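Long-range contacts in quinonprotein alcohol dehydrogenase-like protein (Bacteroides thetaiotaomicron VPI-5482, PDB 4R5O), which is of unknown function but binds calcium and carries an immunoglobulin-like beta-sandwich domain beside a seven-bladed beta-propeller: residues A[110-115]-A[125-130]; A[179-184]-A[211-216]; A[237-242]-A[272-277]; A[282-287]-A[336-341]; A[383-388]-A[400-405]. All blocks are in the same frame, centred on the assembly; numbering follows the deposited sequence.

Interaction 1: A[110-115]-A[125-130]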
# COMPACT_ATOMS: atom_id res chain seq x y z
N GLY A 110 5.80 -5.72 5.78
CA GLY A 110 4.56 -5.36 6.45
C GLY A 110 4.32 -3.90 6.73
O GLY A 110 3.70 -3.57 7.73
N THR A 111 4.76 -3.01 5.83
CA THR A 111 4.57 -1.56 5.99
C THR A 111 4.66 -0.84 4.64
O THR A 111 5.03 -1.44 3.63
CB THR A 111 5.62 -0.96 6.99
OG1 THR A 111 5.39 0.45 7.12
CG2 THR A 111 7.07 -1.21 6.58
N PHE A 112 4.34 0.47 4.64
CA PHE A 112 4.46 1.31 3.45
C PHE A 112 5.85 1.91 3.36
O PHE A 112 6.27 2.62 4.27
CB PHE A 112 3.41 2.43 3.41
CG PHE A 112 1.98 1.99 3.27
CD1 PHE A 112 1.41 1.82 2.01
CD2 PHE A 112 1.17 1.84 4.38
CE1 PHE A 112 0.05 1.47 1.89
CE2 PHE A 112 -0.18 1.47 4.25
CZ PHE A 112 -0.73 1.29 3.01
N ASN A 113 6.55 1.62 2.26
CA ASN A 113 7.90 2.12 1.92
C ASN A 113 7.82 3.00 0.67
O ASN A 113 6.99 2.72 -0.21
CB ASN A 113 8.85 0.95 1.71
CG ASN A 113 8.76 -0.12 2.75
OD1 ASN A 113 9.36 -0.04 3.82
ND2 ASN A 113 8.01 -1.17 2.47
N PHE A 114 8.62 4.07 0.57
CA PHE A 114 8.53 4.93 -0.61
C PHE A 114 9.83 4.97 -1.39
O PHE A 114 10.89 5.18 -0.80
CB PHE A 114 8.12 6.36 -0.24
CG PHE A 114 7.95 7.29 -1.43
CD1 PHE A 114 6.80 7.23 -2.22
CD2 PHE A 114 8.91 8.26 -1.72
CE1 PHE A 114 6.62 8.13 -3.28
CE2 PHE A 114 8.74 9.12 -2.81
CZ PHE A 114 7.61 9.04 -3.60
N TYR A 115 9.74 4.82 -2.72
CA TYR A 115 10.88 4.93 -3.61
C TYR A 115 10.70 6.14 -4.52
O TYR A 115 9.75 6.22 -5.30
CB TYR A 115 11.09 3.64 -4.43
CG TYR A 115 12.25 3.73 -5.40
CD1 TYR A 115 13.57 3.64 -4.96
CD2 TYR A 115 12.03 3.92 -6.76
CE1 TYR A 115 14.64 3.72 -5.85
CE2 TYR A 115 13.10 3.98 -7.67
CZ TYR A 115 14.40 3.87 -7.21
OH TYR A 115 15.43 3.91 -8.11
N ASP A 125 9.67 2.09 5.72
CA ASP A 125 8.67 2.21 6.78
C ASP A 125 8.29 3.69 7.01
O ASP A 125 8.40 4.22 8.10
CB ASP A 125 9.19 1.56 8.08
CG ASP A 125 8.18 1.34 9.17
OD1 ASP A 125 6.96 1.46 8.89
OD2 ASP A 125 8.59 0.99 10.31
N CYS A 126 7.77 4.31 5.97
CA CYS A 126 7.27 5.67 5.98
C CYS A 126 5.96 5.73 6.79
O CYS A 126 5.53 6.80 7.21
CB CYS A 126 7.06 6.15 4.55
SG CYS A 126 8.59 6.34 3.60
N TYR A 127 5.31 4.58 6.97
CA TYR A 127 4.05 4.54 7.70
C TYR A 127 4.31 4.84 9.17
O TYR A 127 3.60 5.67 9.74
CB TYR A 127 3.35 3.19 7.51
CG TYR A 127 2.03 3.13 8.24
CD1 TYR A 127 0.88 3.72 7.70
CD2 TYR A 127 1.94 2.55 9.51
CE1 TYR A 127 -0.33 3.71 8.41
CE2 TYR A 127 0.75 2.54 10.21
CZ TYR A 127 -0.38 3.10 9.66
OH TYR A 127 -1.53 3.05 10.39
N ALA A 128 5.33 4.23 9.78
CA ALA A 128 5.67 4.45 11.18
C ALA A 128 6.09 5.92 11.44
O ALA A 128 5.42 6.58 12.24
CB ALA A 128 6.78 3.50 11.61
N SER A 129 7.14 6.43 10.72
CA SER A 129 7.72 7.78 10.89
C SER A 129 6.67 8.90 10.68
O SER A 129 6.81 9.94 11.33
CB SER A 129 8.92 8.00 9.96
OG SER A 129 8.69 7.77 8.58
N LEU A 130 5.64 8.69 9.88
CA LEU A 130 4.52 9.64 9.68
C LEU A 130 3.29 9.33 10.62
O LEU A 130 2.27 10.03 10.52
CB LEU A 130 4.03 9.61 8.21
CG LEU A 130 4.91 10.17 7.11
CD1 LEU A 130 4.57 9.54 5.79
CD2 LEU A 130 4.79 11.67 7.04
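Phe-112 and Tyr-127 make the close-packed half of this contact, their rings meeting obliquely with Phe-112 CD2 3.8 Å from Tyr-127 CD1. On the backbone side, Phe-112 O accepts from two successive amides at the start of helix 126-129: Cys-126 N donates at 2.8 Å, and Tyr-127 N adds a weak bond at 3.5 Å. Cys-126 turns its SG beside the backbone N (chi1 -67°), where it rests 3.9 Å from Phe-114 CB. Asn-113 points its CB the other way, yet its amide curls back and OD1 accepts from Asp-125 N at 2.9 Å, with the donor tilted 32° from the carbonyl plane. Asn-113 ND2 is held by Tyr-106 O and Ala-108 O. The strand gripped here, 111-116, belongs to the propeller blade that includes strands from both ends of the domain: 103-108 lies between it and the C-terminal strand 422-424, the closure often called velcro. Phe-153, from the next blade, meets the Phe-112 ring. The more open half is polar. Thr-111 OG1 donates to Asp-125 OD1 at 2.6 Å from above the carboxylate plane (36° out of it), the two side chains crossing at about a right angle. The same OD1 takes a weak bond from Ala-128 N at 3.3 Å, which makes Asp-125, partly exposed, the N-cap of the helix. A valine in place of Thr-111 would probably leave this carboxylate without its strand-side donor and freer to turn away from the helix end.

Interaction 2: A[179-184]-A[211-216]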
# COMPACT_ATOMS: atom_id res chain seq x y z
N ASN A 179 -8.48 5.62 10.07
CA ASN A 179 -9.30 4.75 10.91
C ASN A 179 -8.96 3.28 10.66
O ASN A 179 -8.27 2.96 9.69
CB ASN A 179 -10.79 5.04 10.59
CG ASN A 179 -11.80 4.61 11.61
OD1 ASN A 179 -11.45 4.16 12.71
ND2 ASN A 179 -13.08 4.76 11.26
N SER A 180 -9.43 2.40 11.55
CA SER A 180 -9.26 0.95 11.47
C SER A 180 -10.33 0.25 12.33
O SER A 180 -10.90 0.86 13.24
CB SER A 180 -7.86 0.51 11.88
OG SER A 180 -7.58 0.85 13.22
N ALA A 181 -10.62 -1.02 12.02
CA ALA A 181 -11.63 -1.79 12.74
C ALA A 181 -11.43 -3.28 12.59
O ALA A 181 -10.70 -3.75 11.71
CB ALA A 181 -13.02 -1.42 12.24
N VAL A 182 -12.10 -4.03 13.46
CA VAL A 182 -12.14 -5.49 13.50
C VAL A 182 -13.16 -5.94 12.49
O VAL A 182 -14.21 -5.32 12.38
CB VAL A 182 -12.49 -5.96 14.95
CG1 VAL A 182 -12.66 -7.47 15.05
CG2 VAL A 182 -11.48 -5.45 15.97
N VAL A 183 -12.87 -7.01 11.74
CA VAL A 183 -13.82 -7.60 10.78
C VAL A 183 -13.90 -9.08 11.14
O VAL A 183 -14.89 -9.54 11.70
CB VAL A 183 -13.47 -7.33 9.29
CG1 VAL A 183 -14.54 -7.90 8.36
CG2 VAL A 183 -13.27 -5.84 9.02
N GLY A 184 -12.80 -9.79 10.92
CA GLY A 184 -12.65 -11.19 11.26
C GLY A 184 -11.32 -11.75 10.82
O GLY A 184 -10.62 -11.15 9.99
N LYS A 211 -17.17 4.43 6.16
CA LYS A 211 -17.12 5.57 7.07
C LYS A 211 -17.14 5.07 8.52
O LYS A 211 -16.18 5.33 9.27
CB LYS A 211 -18.28 6.57 6.81
CG LYS A 211 -18.50 6.96 5.32
CD LYS A 211 -17.27 7.60 4.61
CE LYS A 211 -17.56 7.91 3.15
NZ LYS A 211 -16.36 8.42 2.44
N SER A 212 -18.19 4.30 8.91
CA SER A 212 -18.32 3.77 10.28
C SER A 212 -17.45 2.54 10.52
O SER A 212 -17.09 2.28 11.67
CB SER A 212 -19.77 3.40 10.58
OG SER A 212 -20.24 2.39 9.71
N LEU A 213 -17.17 1.76 9.47
CA LEU A 213 -16.37 0.54 9.41
C LEU A 213 -17.14 -0.64 10.07
O LEU A 213 -16.54 -1.67 10.39
CB LEU A 213 -14.95 0.69 10.00
CG LEU A 213 -14.03 1.70 9.29
CD1 LEU A 213 -12.63 1.60 9.81
CD2 LEU A 213 -13.98 1.44 7.79
N ASN A 214 -18.49 -0.53 10.16
CA ASN A 214 -19.31 -1.65 10.57
C ASN A 214 -19.44 -2.60 9.40
O ASN A 214 -19.42 -2.13 8.27
CB ASN A 214 -20.69 -1.20 11.10
CG ASN A 214 -20.66 -0.58 12.49
OD1 ASN A 214 -19.96 -1.03 13.42
ND2 ASN A 214 -21.51 0.42 12.69
N ASN A 215 -19.48 -3.91 9.66
CA ASN A 215 -19.61 -4.90 8.59
C ASN A 215 -20.81 -5.79 8.87
O ASN A 215 -21.20 -5.98 10.02
CB ASN A 215 -18.33 -5.74 8.38
CG ASN A 215 -18.06 -6.78 9.42
OD1 ASN A 215 -18.44 -7.96 9.28
ND2 ASN A 215 -17.36 -6.37 10.45
N VAL A 216 -21.43 -6.28 7.79
CA VAL A 216 -22.61 -7.16 7.82
C VAL A 216 -22.21 -8.39 7.07
O VAL A 216 -21.73 -8.28 5.94
CB VAL A 216 -23.90 -6.48 7.25
CG1 VAL A 216 -25.07 -7.46 7.22
CG2 VAL A 216 -24.27 -5.22 8.02
O HOH W 1 -16.12 -4.19 10.96
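Two side-chain amides, those of Asn-179 and Asn-215, each meet a methyl group of the other segment. Leu-213 CD1 sits against the Asn-179 amide, 3.6 Å from Asn-179 CG, the two side chains arriving from opposite directions; Val-183 CG1 lies against the Asn-215 amide, 3.8 Å from Asn-215 CG. The contact joins neighbouring blades of the beta-propeller at the surface: residues 179-184 finish the outermost strand of one blade, 177-181, and residues 211-216 lead into the outermost strand of the next, 215-220. The segments run within 11° of one another without a direct hydrogen bond between them. Between the amides, Ala-181 CB meets Leu-213 CB at 3.6 Å, and Phe-167 and Ile-169 also touch the leucine. Asn-179 swings CG anti to its backbone N (chi1 -161°), which brings the amide up to the leucine, and OD1 takes a weak bond from Ser-180 N at 2.9 Å. With an alanine at Asn-179, Leu-213 CD1 would probably lose the amide it rests on, and the end of the leucine would be freer to turn. The Asn-215 amide is fixed at both ends. Arg-206 NH1 bonds to its OD1, while its ND2 donates to a water that itself donates to Val-182 O and Leu-213 O, each of the three polar atoms 2.6 Å from the water oxygen.

Interaction 3: A[237-242]-A[272-277]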
# COMPACT_ATOMS: atom_id res chain seq x y z
N LEU A 237 -17.45 -8.57 -10.47
CA LEU A 237 -16.86 -9.78 -11.09
C LEU A 237 -15.88 -10.38 -10.12
O LEU A 237 -15.11 -9.63 -9.55
CB LEU A 237 -16.17 -9.42 -12.42
CG LEU A 237 -17.11 -8.97 -13.52
CD1 LEU A 237 -16.36 -8.26 -14.64
CD2 LEU A 237 -17.88 -10.15 -14.07
N SER A 238 -15.92 -11.70 -9.88
CA SER A 238 -14.99 -12.28 -8.91
C SER A 238 -14.23 -13.53 -9.46
O SER A 238 -14.74 -14.31 -10.26
CB SER A 238 -15.71 -12.67 -7.63
OG SER A 238 -16.59 -13.76 -7.84
N ASN A 239 -12.98 -13.65 -8.99
CA ASN A 239 -12.05 -14.76 -9.08
C ASN A 239 -11.98 -15.36 -7.70
O ASN A 239 -11.47 -14.69 -6.80
CB ASN A 239 -10.69 -14.32 -9.62
CG ASN A 239 -9.58 -15.31 -9.40
OD1 ASN A 239 -8.55 -14.96 -8.85
ND2 ASN A 239 -9.80 -16.58 -9.70
N ASP A 240 -12.55 -16.56 -7.50
CA ASP A 240 -12.66 -17.17 -6.19
C ASP A 240 -11.89 -18.48 -6.10
O ASP A 240 -12.17 -19.29 -5.22
CB ASP A 240 -14.15 -17.41 -5.85
CG ASP A 240 -14.99 -18.18 -6.87
OD1 ASP A 240 -14.42 -19.01 -7.61
OD2 ASP A 240 -16.23 -18.01 -6.86
N THR A 241 -10.87 -18.67 -6.96
CA THR A 241 -10.10 -19.90 -6.96
C THR A 241 -8.59 -19.63 -7.07
O THR A 241 -8.17 -18.66 -7.71
CB THR A 241 -10.57 -20.78 -8.10
OG1 THR A 241 -9.95 -22.04 -7.95
CG2 THR A 241 -10.28 -20.19 -9.48
N TYR A 242 -7.78 -20.51 -6.45
CA TYR A 242 -6.32 -20.44 -6.52
C TYR A 242 -5.74 -21.76 -7.02
O TYR A 242 -4.51 -21.88 -7.11
CB TYR A 242 -5.71 -20.08 -5.14
CG TYR A 242 -5.93 -21.10 -4.05
CD1 TYR A 242 -5.05 -22.17 -3.86
CD2 TYR A 242 -7.02 -21.01 -3.19
CE1 TYR A 242 -5.27 -23.14 -2.88
CE2 TYR A 242 -7.24 -21.96 -2.19
CZ TYR A 242 -6.37 -23.02 -2.04
OH TYR A 242 -6.61 -23.94 -1.05
N ILE A 272 -16.02 -18.62 -18.12
CA ILE A 272 -14.60 -18.32 -17.93
C ILE A 272 -14.10 -19.27 -16.86
O ILE A 272 -14.29 -19.01 -15.67
CB ILE A 272 -14.28 -16.83 -17.60
CG1 ILE A 272 -14.96 -15.83 -18.56
CG2 ILE A 272 -12.73 -16.59 -17.53
CD1 ILE A 272 -15.04 -14.42 -18.08
N ILE A 273 -13.49 -20.41 -17.28
CA ILE A 273 -12.93 -21.42 -16.39
C ILE A 273 -11.62 -20.89 -15.83
O ILE A 273 -10.72 -20.55 -16.58
CB ILE A 273 -12.72 -22.82 -17.06
CG1 ILE A 273 -13.88 -23.30 -18.00
CG2 ILE A 273 -12.18 -23.89 -16.09
CD1 ILE A 273 -15.17 -23.46 -17.41
N GLN A 274 -11.51 -20.87 -14.51
CA GLN A 274 -10.29 -20.45 -13.83
C GLN A 274 -9.84 -21.56 -12.88
O GLN A 274 -10.67 -22.18 -12.19
CB GLN A 274 -10.51 -19.12 -13.10
CG GLN A 274 -10.78 -17.96 -14.06
CD GLN A 274 -11.01 -16.64 -13.38
OE1 GLN A 274 -11.54 -16.57 -12.25
NE2 GLN A 274 -10.72 -15.57 -14.10
N LYS A 275 -8.54 -21.86 -12.91
CA LYS A 275 -7.93 -22.90 -12.08
C LYS A 275 -6.78 -22.29 -11.27
O LYS A 275 -5.92 -23.02 -10.78
CB LYS A 275 -7.44 -24.07 -12.95
CG LYS A 275 -8.53 -24.80 -13.74
CD LYS A 275 -7.94 -25.95 -14.52
CE LYS A 275 -9.00 -26.71 -15.30
NZ LYS A 275 -8.40 -27.83 -16.07
N GLN A 276 -6.77 -20.96 -11.12
CA GLN A 276 -5.74 -20.19 -10.40
C GLN A 276 -6.19 -18.76 -10.11
O GLN A 276 -7.20 -18.30 -10.65
CB GLN A 276 -4.42 -20.13 -11.22
CG GLN A 276 -4.54 -19.28 -12.51
CD GLN A 276 -3.23 -18.95 -13.13
OE1 GLN A 276 -2.46 -19.84 -13.54
NE2 GLN A 276 -2.97 -17.66 -13.28
N LYS A 277 -5.38 -18.02 -9.33
CA LYS A 277 -5.62 -16.61 -9.06
C LYS A 277 -5.25 -15.80 -10.25
O LYS A 277 -4.11 -15.89 -10.73
CB LYS A 277 -4.83 -16.12 -7.85
CG LYS A 277 -5.16 -16.77 -6.55
CD LYS A 277 -4.42 -16.06 -5.48
CE LYS A 277 -4.65 -16.72 -4.16
NZ LYS A 277 -4.07 -15.92 -3.05
O HOH W 2 -13.11 -17.80 -10.45
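Asn-239, the last residue of strand 235-239, reaches across to Gln-274 and Gln-276 within a propeller blade, where strand 246-252 pairs with both 235-239 and 272-274. Asn-239 CG stands anti to the backbone N (chi1 164°), and ND2 donates to Gln-274 OE1 at 3.1 Å from above the carbonyl plane, the two amide planes lying 89° apart. Weak bonds from Asn-239 ND2 to Gln-276 O (3.3 Å) and to Thr-241 O add to its hold, while OD1 is taken by Asn-228 ND2 and Ile-278 N. Next along, Asp-240 N donates to a water at 3.2 Å, and this water also bonds to Gln-274 OE1 at 2.7 Å; the Asp-240 carboxylate forms a salt bridge with Lys-249. Thr-241 gives its hydroxyl to Asp-244 O and lays its methyl CG2 3.4 Å from Gln-274 O. Finally Tyr-242 sends its ring outward and offers CB to Lys-277, whose extended chain passes on to the carbonyls of His-324 and Ser-326: Tyr-242 CB lies 3.6 Å from Lys-277 CG and 3.7 Å from Lys-277 CE.

Interaction 4: A[282-287]-A[336-341]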
# COMPACT_ATOMS: atom_id res chain seq x y z
N LEU A 282 -9.43 -3.27 -16.35
CA LEU A 282 -10.20 -2.41 -17.24
C LEU A 282 -9.24 -1.85 -18.28
O LEU A 282 -8.31 -1.14 -17.91
CB LEU A 282 -10.96 -1.31 -16.48
CG LEU A 282 -11.77 -0.33 -17.36
CD1 LEU A 282 -13.02 -1.01 -17.99
CD2 LEU A 282 -12.16 0.89 -16.57
N ALA A 283 -9.40 -2.25 -19.56
CA ALA A 283 -8.51 -1.81 -20.65
C ALA A 283 -9.00 -0.52 -21.28
O ALA A 283 -10.09 -0.04 -20.95
CB ALA A 283 -8.38 -2.89 -21.69
N LYS A 284 -8.16 0.08 -22.19
CA LYS A 284 -8.42 1.38 -22.83
C LYS A 284 -9.65 1.31 -23.75
O LYS A 284 -10.28 2.34 -23.96
CB LYS A 284 -7.21 1.91 -23.61
CG LYS A 284 -7.31 3.40 -23.91
CD LYS A 284 -6.28 3.87 -24.89
CE LYS A 284 -6.53 5.31 -25.25
NZ LYS A 284 -5.59 5.78 -26.29
N ASP A 285 -10.03 0.12 -24.23
CA ASP A 285 -11.23 -0.05 -25.06
C ASP A 285 -12.54 0.05 -24.21
O ASP A 285 -13.64 -0.02 -24.76
CB ASP A 285 -11.19 -1.41 -25.78
CG ASP A 285 -11.23 -2.65 -24.92
OD1 ASP A 285 -11.13 -2.52 -23.69
OD2 ASP A 285 -11.37 -3.74 -25.47
N GLY A 286 -12.38 0.18 -22.88
CA GLY A 286 -13.47 0.31 -21.91
C GLY A 286 -14.03 -1.01 -21.45
O GLY A 286 -15.03 -1.04 -20.74
N ASN A 287 -13.37 -2.11 -21.86
CA ASN A 287 -13.79 -3.47 -21.53
C ASN A 287 -12.92 -4.06 -20.42
O ASN A 287 -11.83 -3.54 -20.14
CB ASN A 287 -13.76 -4.38 -22.77
CG ASN A 287 -14.85 -4.07 -23.76
OD1 ASN A 287 -14.62 -4.03 -24.97
ND2 ASN A 287 -16.03 -3.73 -23.29
N THR A 336 -3.72 4.80 -21.47
CA THR A 336 -3.40 5.65 -22.61
C THR A 336 -3.12 4.85 -23.90
O THR A 336 -3.16 5.44 -24.98
CB THR A 336 -2.17 6.52 -22.28
OG1 THR A 336 -1.04 5.68 -22.03
CG2 THR A 336 -2.41 7.43 -21.08
N GLU A 337 -2.82 3.55 -23.79
CA GLU A 337 -2.55 2.70 -24.96
C GLU A 337 -3.35 1.41 -24.86
O GLU A 337 -3.70 0.98 -23.78
CB GLU A 337 -1.05 2.41 -25.11
CG GLU A 337 -0.26 3.64 -25.52
CD GLU A 337 1.24 3.53 -25.76
OE1 GLU A 337 1.75 2.41 -25.98
OE2 GLU A 337 1.89 4.60 -25.80
N ASN A 338 -3.67 0.80 -26.01
CA ASN A 338 -4.46 -0.44 -26.15
C ASN A 338 -3.56 -1.64 -25.87
O ASN A 338 -3.28 -2.48 -26.75
CB ASN A 338 -5.07 -0.49 -27.55
CG ASN A 338 -5.93 0.70 -27.86
OD1 ASN A 338 -6.82 1.09 -27.08
ND2 ASN A 338 -5.71 1.28 -29.03
N ILE A 339 -3.10 -1.71 -24.61
CA ILE A 339 -2.12 -2.66 -24.12
C ILE A 339 -2.52 -3.27 -22.76
O ILE A 339 -3.10 -2.60 -21.89
CB ILE A 339 -0.77 -1.87 -23.98
CG1 ILE A 339 -0.13 -1.64 -25.35
CG2 ILE A 339 0.24 -2.54 -23.05
CD1 ILE A 339 1.06 -0.72 -25.30
N ILE A 340 -2.15 -4.54 -22.60
CA ILE A 340 -2.20 -5.29 -21.35
C ILE A 340 -0.86 -6.02 -21.21
O ILE A 340 -0.41 -6.70 -22.13
CB ILE A 340 -3.40 -6.26 -21.19
CG1 ILE A 340 -4.74 -5.52 -21.39
CG2 ILE A 340 -3.33 -6.98 -19.82
CD1 ILE A 340 -5.94 -6.37 -21.42
N TYR A 341 -0.21 -5.82 -20.07
CA TYR A 341 1.00 -6.55 -19.72
C TYR A 341 0.59 -7.78 -18.90
O TYR A 341 -0.23 -7.64 -17.99
CB TYR A 341 2.00 -5.67 -18.97
CG TYR A 341 2.55 -4.52 -19.78
CD1 TYR A 341 3.65 -4.69 -20.62
CD2 TYR A 341 2.01 -3.25 -19.67
CE1 TYR A 341 4.16 -3.63 -21.36
CE2 TYR A 341 2.53 -2.18 -20.39
CZ TYR A 341 3.60 -2.38 -21.25
OH TYR A 341 4.14 -1.33 -21.95
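Lys-284 NZ donates to Thr-336 O at 2.8 Å, coming from above the carbonyl plane (60° out of it). The lysine gets there fully stretched: CG is anti to the backbone N (chi1 -163°) and the rest of the chain is extended, so its methylenes run alongside residues 336-338. Lys-284 CB lies 3.6 Å from Glu-337 O, and Lys-284 CD the same distance from Asn-338 OD1, the asparagine crossing at an angle. Asn-338 is the centre of an inverse gamma turn, which directs the chain into strand 339-343. The inner side is apolar and looser, Ala-283 CB meeting Ile-340 CD1 at 4.3 Å, with Tyr-289 and Leu-354 touching both residues. Lys-284 projects from a type I beta turn, Ala-283 to Gly-286, closed by Gly-286 N on Ala-283 O at 3.0 Å. Asp-285 adds an Asx turn, OD1 accepting from Asn-287 N at 2.9 Å, and its OD2 bonds to Tyr-289 OH. Asn-338 lies about 9 Å, side chain to side chain, from the calcium ligand Asp-356. The arrangement is a turn linking the first two strands of one propeller blade, 281-282 and 288-294, set against residues 336-340 of the neighbouring blade.

Interaction 5: A[383-388]-A[400-405]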
# COMPACT_ATOMS: atom_id res chain seq x y z
N SER A 383 3.96 7.99 -17.28
CA SER A 383 5.20 7.73 -18.03
C SER A 383 5.17 6.44 -18.87
O SER A 383 5.97 6.30 -19.79
CB SER A 383 6.36 7.61 -17.04
OG SER A 383 6.10 6.57 -16.11
N GLY A 384 4.29 5.51 -18.53
CA GLY A 384 4.20 4.22 -19.21
C GLY A 384 5.16 3.18 -18.65
O GLY A 384 5.29 2.09 -19.20
N GLU A 385 5.86 3.53 -17.55
CA GLU A 385 6.83 2.68 -16.86
C GLU A 385 6.15 1.47 -16.21
O GLU A 385 5.14 1.63 -15.53
CB GLU A 385 7.59 3.48 -15.79
CG GLU A 385 8.56 4.55 -16.29
CD GLU A 385 9.06 5.48 -15.20
OE1 GLU A 385 8.22 6.08 -14.48
OE2 GLU A 385 10.29 5.64 -15.09
N LEU A 386 6.72 0.27 -16.42
CA LEU A 386 6.25 -1.01 -15.87
C LEU A 386 7.12 -1.40 -14.67
O LEU A 386 8.34 -1.41 -14.78
CB LEU A 386 6.29 -2.10 -16.96
CG LEU A 386 5.76 -3.51 -16.63
CD1 LEU A 386 4.23 -3.54 -16.59
CD2 LEU A 386 6.20 -4.48 -17.66
N TYR A 387 6.48 -1.69 -13.55
CA TYR A 387 7.15 -2.11 -12.33
C TYR A 387 6.94 -3.59 -12.14
O TYR A 387 5.83 -4.04 -11.88
CB TYR A 387 6.64 -1.34 -11.11
CG TYR A 387 6.52 0.16 -11.28
CD1 TYR A 387 7.65 0.94 -11.43
CD2 TYR A 387 5.31 0.80 -11.14
CE1 TYR A 387 7.56 2.33 -11.56
CE2 TYR A 387 5.20 2.18 -11.26
CZ TYR A 387 6.33 2.94 -11.45
OH TYR A 387 6.28 4.31 -11.53
N VAL A 388 8.02 -4.34 -12.24
CA VAL A 388 8.07 -5.78 -12.12
C VAL A 388 8.81 -6.18 -10.85
O VAL A 388 9.90 -5.68 -10.60
CB VAL A 388 8.76 -6.37 -13.37
CG1 VAL A 388 8.71 -7.87 -13.35
CG2 VAL A 388 8.13 -5.84 -14.65
N ILE A 400 12.59 -4.67 -7.26
CA ILE A 400 11.57 -4.04 -8.08
C ILE A 400 12.31 -3.42 -9.26
O ILE A 400 13.15 -2.55 -9.06
CB ILE A 400 10.65 -3.03 -7.33
CG1 ILE A 400 9.91 -3.70 -6.17
CG2 ILE A 400 9.68 -2.38 -8.31
CD1 ILE A 400 9.20 -2.72 -5.25
N VAL A 401 12.06 -3.93 -10.46
CA VAL A 401 12.69 -3.40 -11.67
C VAL A 401 11.65 -2.55 -12.38
O VAL A 401 10.53 -3.00 -12.60
CB VAL A 401 13.31 -4.49 -12.58
CG1 VAL A 401 13.95 -3.87 -13.81
CG2 VAL A 401 14.33 -5.33 -11.81
N VAL A 402 12.02 -1.30 -12.66
CA VAL A 402 11.20 -0.30 -13.34
C VAL A 402 11.70 -0.21 -14.77
O VAL A 402 12.83 0.23 -15.00
CB VAL A 402 11.21 1.09 -12.62
CG1 VAL A 402 10.41 2.12 -13.41
CG2 VAL A 402 10.73 0.99 -11.18
N TYR A 403 10.87 -0.67 -15.73
CA TYR A 403 11.16 -0.64 -17.16
C TYR A 403 10.50 0.53 -17.84
O TYR A 403 9.42 0.94 -17.44
CB TYR A 403 10.68 -1.94 -17.84
CG TYR A 403 11.39 -3.21 -17.41
CD1 TYR A 403 12.60 -3.59 -18.00
CD2 TYR A 403 10.81 -4.08 -16.49
CE1 TYR A 403 13.24 -4.77 -17.63
CE2 TYR A 403 11.45 -5.26 -16.11
CZ TYR A 403 12.67 -5.60 -16.68
OH TYR A 403 13.30 -6.78 -16.34
N SER A 404 11.09 1.04 -18.90
CA SER A 404 10.48 2.09 -19.71
C SER A 404 9.45 1.45 -20.67
O SER A 404 9.43 0.22 -20.78
CB SER A 404 11.56 2.85 -20.48
OG SER A 404 12.25 2.01 -21.39
N LYS A 405 8.63 2.28 -21.37
CA LYS A 405 7.67 1.80 -22.39
C LYS A 405 8.34 0.84 -23.39
O LYS A 405 7.69 -0.07 -23.91
CB LYS A 405 7.07 2.98 -23.19
CG LYS A 405 6.41 4.12 -22.43
CD LYS A 405 5.78 5.18 -23.38
CE LYS A 405 6.73 5.93 -24.30
NZ LYS A 405 6.02 6.80 -25.28
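Val-388 and Tyr-403 cross obliquely on one face of the sheet, with Val-388 CG2 3.7 Å from Tyr-403 CE2 at the edge of the ring. Tyr-403 keeps its ring beside the backbone N (chi1 -65°), which lays one face over its own segment: Val-401 CG1 stands 3.6 Å above the plane, offset toward the rim, while the phenol OH bonds to Tyr-390 OH. Leu-386 shares this face and meets Tyr-403 CB to CB. On the other face Tyr-387 and Val-402 lie side by side, pointing the same way, the valine at the edge of the ring, though their modelled carbons come doubtfully close. The carbonyl of Glu-385 lies over the centre of the Tyr-387 ring, and the ring's OH is held by Asn-380 ND2. The two backbones are those of a beta hairpin, strands 386-392 and 397-403, the two central strands of a four-stranded propeller blade between 371-379 and 409-416. Leu-386 with Tyr-403 and Val-388 with Val-401 are antiparallel hydrogen-bonded pairs: Tyr-403 N donates to Leu-386 O at 2.8 Å and Val-388 N to Val-401 O at 2.9 Å, each bond returned in the other direction. Tyr-387 with Val-402 is the non-hydrogen-bonded pair between them. Past the strand ends the contact is more open. Lys-405 lays CG 3.9 Å from Gly-384 CA, where a CB on the glycine would collide with that methylene, and within 383-388 Ser-383 OG donates to Glu-385 OE1 at 2.7 Å.

All five contacts belong to the beta-propeller, and they sample different kinds of junction. Interactions 1 and 3 are buried and mix packing with hydrogen bonds of side chains and backbone near strand ends. Interaction 2, at the surface, and interaction 4, partly buried, join neighbouring blades with no backbone pairing: one relies on methyl groups against amides and a water, the other on a stretched lysine. Interaction 5 alone is regular strand pairing within one blade. Interactions 4 and 5 touch, Tyr-341 CG packing 3.7 Å from Leu-386 CD1, so the 336-341 segment contacts blades on both sides. Interactions 2 and 5 lie on opposite sides of the chain's centre, their centres about 35 Å apart.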